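Local coordinates for hemolysin BL lytic component L1 (Bacillus cereus, PDB 7NMQ), which probably acts as one component of the three-part haemolysin BL enterotoxin, an alpha-helical pore-forming toxin that lyses target cells, at residues Asn67-Thr72 and Gln136-Lys141; Ile77-Arg82 and Ser125-Asp130. All coordinates share one frame; numbering follows the deposited sequence.

In the fold
Interactions 1 and 2 both join helix 45-103 to helix 107-154, two long antiparallel helices of the elongated bundle, and their centres lie about 15 Å apart. Along the chain the segments come in the order 67-72, 77-82, 125-130 and 136-141, so interaction 2 sits closer to the turn between the helices and interaction 1 farther from it. The two contacts also touch: W69 CH2 packs on I77 CD1 at 3.7 Å. One pairing is a buried aromatic contact, the other a salt bridge beside a small apolar contact. Together they illustrate how a helical hairpin, in a protein assigned to the ClyA-like family, changes its interhelical chemistry along its length.

Interaction 1. Residues Asn67-Thr72 and Gln136-Lys141; sequences NYWLDT and QDFKGK
F138 reaches across from helix 107-154 and presses its ring against Y68 and W69 of helix 45-103. On one face of the phenyl ring lies Y68 CD2, 3.5 Å above the plane and displaced toward the rim, with F138 CD1 and CE1 as its closest neighbours. The two rings are neither parallel nor perpendicular: their planes meet at 43° and their centroids stand 4.9 Å apart, an oblique aromatic pair with the two side chains running by one another in opposite senses. The far end of the phenyl ring meets the start of the tryptophan side chain, where F138 CZ approaches W69 CB to 3.9 Å and also lies near the backbone N of the same residue. F138 CE2 lies at the edge of the indole, near its plane.

F138 gains this reach because its CG stands anti to the backbone N (chi1 -177°), sending the ring out from its helix between two consecutive residues of the other. Further contacts surround both partners. T72 CB covers part of one face of the Y68 ring, while W69 directs its indole toward helix 10-33, where NE1 is hydrogen-bonded to D25 OD1 and the W69 side chain touches M24. N65, from the turn before, adds to the packing around F138.

Across the 8.4 Å separating the CA atoms of W69 and F138, cohesion therefore rests on dispersion and ring shape, whereas the one polar group of the indole is satisfied by a third helix of the bundle.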
loop_
_atom_site.group_PDB
_atom_site.type_symbol
_atom_site.label_atom_id
_atom_site.label_comp_id
_atom_site.label_asym_id
_atom_site.label_seq_id
_atom_site.Cartn_x
_atom_site.Cartn_y
_atom_site.Cartn_z
ATOM N N ASN A 67 11.749 8.294 -2.791
ATOM C CA ASN A 67 12.376 7.560 -3.913
ATOM C C ASN A 67 12.786 6.155 -3.463
ATOM O O ASN A 67 12.717 5.237 -4.280
ATOM C CB ASN A 67 13.546 8.342 -4.499
ATOM C CG ASN A 67 13.065 9.422 -5.436
ATOM O OD1 ASN A 67 12.439 9.123 -6.448
ATOM N ND2 ASN A 67 13.230 10.666 -5.039
ATOM N N TYR A 68 13.127 5.948 -2.197
ATOM C CA TYR A 68 13.471 4.602 -1.697
ATOM C C TYR A 68 12.205 3.753 -1.777
ATOM O O TYR A 68 12.297 2.583 -2.187
ATOM C CB TYR A 68 13.921 4.625 -0.239
ATOM C CG TYR A 68 14.385 3.284 0.254
ATOM C CD1 TYR A 68 15.681 2.866 0.044
ATOM C CD2 TYR A 68 13.510 2.428 0.922
ATOM C CE1 TYR A 68 16.102 1.622 0.495
ATOM C CE2 TYR A 68 13.931 1.201 1.415
ATOM C CZ TYR A 68 15.226 0.797 1.184
ATOM O OH TYR A 68 15.665 -0.408 1.642
ATOM N N TRP A 69 11.062 4.280 -1.367
ATOM C CA TRP A 69 9.775 3.542 -1.528
ATOM C C TRP A 69 9.663 3.124 -2.990
ATOM O O TRP A 69 9.414 1.931 -3.290
ATOM C CB TRP A 69 8.546 4.342 -1.071
ATOM C CG TRP A 69 7.295 3.759 -1.648
ATOM C CD1 TRP A 69 6.567 4.221 -2.700
ATOM C CD2 TRP A 69 6.734 2.477 -1.303
ATOM N NE1 TRP A 69 5.553 3.342 -3.006
ATOM C CE2 TRP A 69 5.645 2.253 -2.179
ATOM C CE3 TRP A 69 7.062 1.515 -0.343
ATOM C CZ2 TRP A 69 4.837 1.120 -2.089
ATOM C CZ3 TRP A 69 6.274 0.387 -0.286
ATOM C CH2 TRP A 69 5.185 0.202 -1.128
ATOM N N LEU A 70 9.737 4.078 -3.907
ATOM C CA LEU A 70 9.382 3.803 -5.313
ATOM C C LEU A 70 10.391 2.851 -5.944
ATOM O O LEU A 70 9.964 2.009 -6.763
ATOM C CB LEU A 70 9.311 5.104 -6.115
ATOM C CG LEU A 70 8.210 6.100 -5.738
ATOM C CD1 LEU A 70 8.473 7.474 -6.382
ATOM C CD2 LEU A 70 6.826 5.572 -6.109
ATOM N N ASP A 71 11.663 2.942 -5.605
ATOM C CA ASP A 71 12.713 2.266 -6.379
ATOM C C ASP A 71 13.236 1.014 -5.678
ATOM O O ASP A 71 13.803 0.169 -6.378
ATOM C CB ASP A 71 13.870 3.196 -6.688
ATOM C CG ASP A 71 13.480 4.412 -7.518
ATOM O OD1 ASP A 71 12.461 4.342 -8.237
ATOM O OD2 ASP A 71 14.209 5.399 -7.465
ATOM N N THR A 72 13.098 0.916 -4.362
ATOM C CA THR A 72 13.717 -0.192 -3.604
ATOM C C THR A 72 12.659 -0.963 -2.801
ATOM O O THR A 72 12.577 -2.198 -2.998
ATOM C CB THR A 72 14.867 0.315 -2.739
ATOM O OG1 THR A 72 15.771 1.007 -3.599
ATOM C CG2 THR A 72 15.571 -0.809 -2.000
ATOM N N GLN A 136 10.603 -2.829 8.009
ATOM C CA GLN A 136 10.757 -2.360 9.396
ATOM C C GLN A 136 11.892 -1.345 9.427
ATOM O O GLN A 136 11.682 -0.290 10.063
ATOM C CB GLN A 136 10.987 -3.528 10.355
ATOM C CG GLN A 136 10.868 -3.056 11.798
ATOM C CD GLN A 136 9.546 -2.352 12.014
ATOM O OE1 GLN A 136 9.474 -1.159 12.330
ATOM N NE2 GLN A 136 8.474 -3.107 11.855
ATOM N N ASP A 137 13.002 -1.620 8.737
ATOM C CA ASP A 137 14.153 -0.691 8.661
ATOM C C ASP A 137 13.654 0.641 8.052
ATOM O O ASP A 137 13.975 1.735 8.554
ATOM C CB ASP A 137 15.324 -1.257 7.864
ATOM C CG ASP A 137 16.045 -2.441 8.498
ATOM O OD1 ASP A 137 15.930 -2.628 9.732
ATOM O OD2 ASP A 137 16.747 -3.143 7.757
ATOM N N PHE A 138 12.877 0.550 6.988
ATOM C CA PHE A 138 12.392 1.731 6.271
ATOM C C PHE A 138 11.421 2.484 7.159
ATOM O O PHE A 138 11.458 3.723 7.234
ATOM C CB PHE A 138 11.733 1.291 4.985
ATOM C CG PHE A 138 11.257 2.423 4.118
ATOM C CD1 PHE A 138 12.046 3.547 3.889
ATOM C CD2 PHE A 138 10.043 2.329 3.491
ATOM C CE1 PHE A 138 11.572 4.585 3.090
ATOM C CE2 PHE A 138 9.592 3.326 2.641
ATOM C CZ PHE A 138 10.385 4.434 2.423
ATOM N N LYS A 139 10.569 1.788 7.903
ATOM C CA LYS A 139 9.628 2.427 8.840
ATOM C C LYS A 139 10.431 3.237 9.854
ATOM O O LYS A 139 10.031 4.374 10.189
ATOM C CB LYS A 139 8.736 1.375 9.499
ATOM C CG LYS A 139 7.420 1.901 9.986
ATOM C CD LYS A 139 7.458 2.649 11.248
ATOM C CE LYS A 139 8.125 1.918 12.377
ATOM N NZ LYS A 139 7.377 0.690 12.717
ATOM N N GLY A 140 11.525 2.693 10.345
ATOM C CA GLY A 140 12.372 3.436 11.291
ATOM C C GLY A 140 12.866 4.740 10.674
ATOM O O GLY A 140 12.816 5.796 11.357
ATOM N N LYS A 141 13.294 4.717 9.407
ATOM C CA LYS A 141 13.771 5.949 8.708
ATOM C C LYS A 141 12.611 6.915 8.497
ATOM O O LYS A 141 12.801 8.121 8.722
ATOM C CB LYS A 141 14.416 5.586 7.369
ATOM C CG LYS A 141 15.686 4.764 7.468
ATOM C CD LYS A 141 16.828 5.349 8.237
ATOM C CE LYS A 141 18.037 4.429 8.317
ATOM N NZ LYS A 141 18.947 4.550 7.143
#

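Interaction 2. Residues Ile77-Arg82 and Ser125-Asp130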
loop_
_atom_site.group_PDB
_atom_site.type_symbol
_atom_site.label_atom_id
_atom_site.label_comp_id
_atom_site.label_asym_id
_atom_site.label_seq_id
_atom_site.Cartn_x
_atom_site.Cartn_y
_atom_site.Cartn_z
ATOM N N ILE A 77 8.042 -5.703 -2.261
ATOM C CA ILE A 77 6.634 -6.095 -2.048
ATOM C C ILE A 77 6.091 -6.695 -3.337
ATOM O O ILE A 77 5.350 -7.718 -3.269
ATOM C CB ILE A 77 5.775 -4.919 -1.557
ATOM C CG1 ILE A 77 6.286 -4.385 -0.229
ATOM C CG2 ILE A 77 4.323 -5.335 -1.433
ATOM C CD1 ILE A 77 5.494 -3.245 0.307
ATOM N N GLN A 78 6.381 -6.092 -4.474
ATOM C CA GLN A 78 5.911 -6.646 -5.771
ATOM C C GLN A 78 6.453 -8.065 -5.976
ATOM O O GLN A 78 5.707 -8.894 -6.568
ATOM C CB GLN A 78 6.354 -5.742 -6.910
ATOM C CG GLN A 78 5.599 -4.427 -6.871
ATOM C CD GLN A 78 6.151 -3.403 -7.819
ATOM O OE1 GLN A 78 7.336 -3.398 -8.108
ATOM N NE2 GLN A 78 5.297 -2.485 -8.247
ATOM N N LYS A 79 7.676 -8.363 -5.549
ATOM C CA LYS A 79 8.253 -9.736 -5.698
ATOM C C LYS A 79 7.409 -10.689 -4.849
ATOM O O LYS A 79 7.312 -11.879 -5.244
ATOM C CB LYS A 79 9.722 -9.771 -5.301
ATOM C CG LYS A 79 10.418 -11.111 -5.364
ATOM C CD LYS A 79 10.532 -11.668 -6.720
ATOM C CE LYS A 79 11.622 -12.718 -6.818
ATOM N NZ LYS A 79 11.481 -13.778 -5.787
ATOM N N THR A 80 6.871 -10.274 -3.715
ATOM C CA THR A 80 6.006 -11.135 -2.867
ATOM C C THR A 80 4.825 -11.585 -3.740
ATOM O O THR A 80 4.379 -12.721 -3.685
ATOM C CB THR A 80 5.579 -10.362 -1.611
ATOM O OG1 THR A 80 6.768 -9.890 -0.961
ATOM C CG2 THR A 80 4.731 -11.218 -0.697
ATOM N N ALA A 81 4.243 -10.660 -4.512
ATOM C CA ALA A 81 3.124 -10.977 -5.423
ATOM C C ALA A 81 3.621 -11.865 -6.570
ATOM O O ALA A 81 2.893 -12.786 -6.974
ATOM C CB ALA A 81 2.414 -9.763 -5.947
ATOM N N ARG A 82 4.782 -11.573 -7.149
ATOM C CA ARG A 82 5.345 -12.385 -8.242
ATOM C C ARG A 82 5.507 -13.826 -7.732
ATOM O O ARG A 82 5.291 -14.752 -8.514
ATOM C CB ARG A 82 6.688 -11.789 -8.687
ATOM C CG ARG A 82 7.411 -12.551 -9.786
ATOM C CD ARG A 82 6.560 -12.936 -10.981
ATOM N NE ARG A 82 5.986 -11.754 -11.580
ATOM C CZ ARG A 82 5.133 -11.712 -12.599
ATOM N NH1 ARG A 82 4.708 -12.817 -13.195
ATOM N NH2 ARG A 82 4.711 -10.525 -13.015
ATOM N N SER A 125 7.693 -18.266 2.092
ATOM C CA SER A 125 7.496 -17.794 3.476
ATOM C C SER A 125 8.770 -17.089 3.945
ATOM O O SER A 125 8.681 -15.983 4.538
ATOM C CB SER A 125 7.161 -18.934 4.381
ATOM O OG SER A 125 7.156 -18.461 5.710
ATOM N N LYS A 126 9.924 -17.688 3.691
ATOM C CA LYS A 126 11.217 -17.126 4.158
ATOM C C LYS A 126 11.439 -15.754 3.497
ATOM O O LYS A 126 11.951 -14.808 4.162
ATOM C CB LYS A 126 12.383 -18.068 3.861
ATOM C CG LYS A 126 13.707 -17.693 4.500
ATOM C CD LYS A 126 14.847 -18.618 4.069
ATOM C CE LYS A 126 16.199 -18.099 4.505
ATOM N NZ LYS A 126 16.398 -18.273 5.965
ATOM N N GLU A 127 11.109 -15.627 2.215
ATOM C CA GLU A 127 11.318 -14.374 1.464
ATOM C C GLU A 127 10.448 -13.276 2.069
ATOM O O GLU A 127 10.931 -12.123 2.155
ATOM C CB GLU A 127 11.032 -14.505 -0.019
ATOM C CG GLU A 127 12.110 -15.281 -0.767
ATOM C CD GLU A 127 12.123 -15.078 -2.280
ATOM O OE1 GLU A 127 11.500 -14.068 -2.814
ATOM O OE2 GLU A 127 12.790 -15.895 -2.937
ATOM N N VAL A 128 9.231 -13.584 2.506
ATOM C CA VAL A 128 8.376 -12.527 3.103
ATOM C C VAL A 128 9.071 -12.005 4.352
ATOM O O VAL A 128 9.013 -10.796 4.595
ATOM C CB VAL A 128 6.939 -12.962 3.447
ATOM C CG1 VAL A 128 6.164 -11.842 4.117
ATOM C CG2 VAL A 128 6.209 -13.400 2.221
ATOM N N THR A 129 9.640 -12.855 5.192
ATOM C CA THR A 129 10.367 -12.431 6.408
ATOM C C THR A 129 11.405 -11.370 6.042
ATOM O O THR A 129 11.514 -10.347 6.767
ATOM C CB THR A 129 11.050 -13.607 7.101
ATOM O OG1 THR A 129 9.951 -14.374 7.579
ATOM C CG2 THR A 129 11.983 -13.168 8.206
ATOM N N ASP A 130 12.126 -11.575 4.947
ATOM C CA ASP A 130 13.178 -10.615 4.511
ATOM C C ASP A 130 12.550 -9.277 4.101
ATOM O O ASP A 130 13.116 -8.211 4.380
ATOM C CB ASP A 130 14.009 -11.182 3.363
ATOM C CG ASP A 130 14.815 -12.404 3.786
ATOM O OD1 ASP A 130 14.979 -12.617 5.035
ATOM O OD2 ASP A 130 15.265 -13.127 2.889
HETATM O O HOH W 1 11.656 -16.856 -5.112
#
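The carboxylate of E127 is the flat group that meets K79 across the helix pair, and its two oxygens have different roles. E127 OE1 receives K79 NZ at 3.0 Å in a hydrogen-bonded salt bridge, through the syn lone pair, on the side of the other oxygen. At the second oxygen, a water donates to E127 OE2 at 2.6 Å. That water also accepts a weak bond from K79 NZ, 3.2 Å away, so a second, solvent-mediated path runs beside the direct one.

The lysine arrives by a folded path: its chain is bent at chi2 (65°) and again at chi4 (52°), whereas the glutamate is extended beyond CG. N83, one turn on from K79, ties the pair together, its OD1 accepting from K79 NZ and its ND2 donating to E127 OE1. E127 OE1 is consequently held by both an ammonium and an amide, which would be expected to steady its negative charge.

In this antiparallel hairpin of helices 45-103 and 107-154, the charged pair lies beside a more deeply buried apolar contact. Here the two backbones come nearest at T80 and V128, whose CA atoms are 6.6 Å apart, and T80 CG2 meets V128 CG2 at 3.9 Å, the two side chains set nearly perpendicular. The threonine turns its methyl to this contact while OG1, beside its own backbone N (chi1 -55°), hydrogen-bonds to the backbone O of Q76. L304 and I307 of helix 275-325 pack against T80, and Q308 of that helix touches V128.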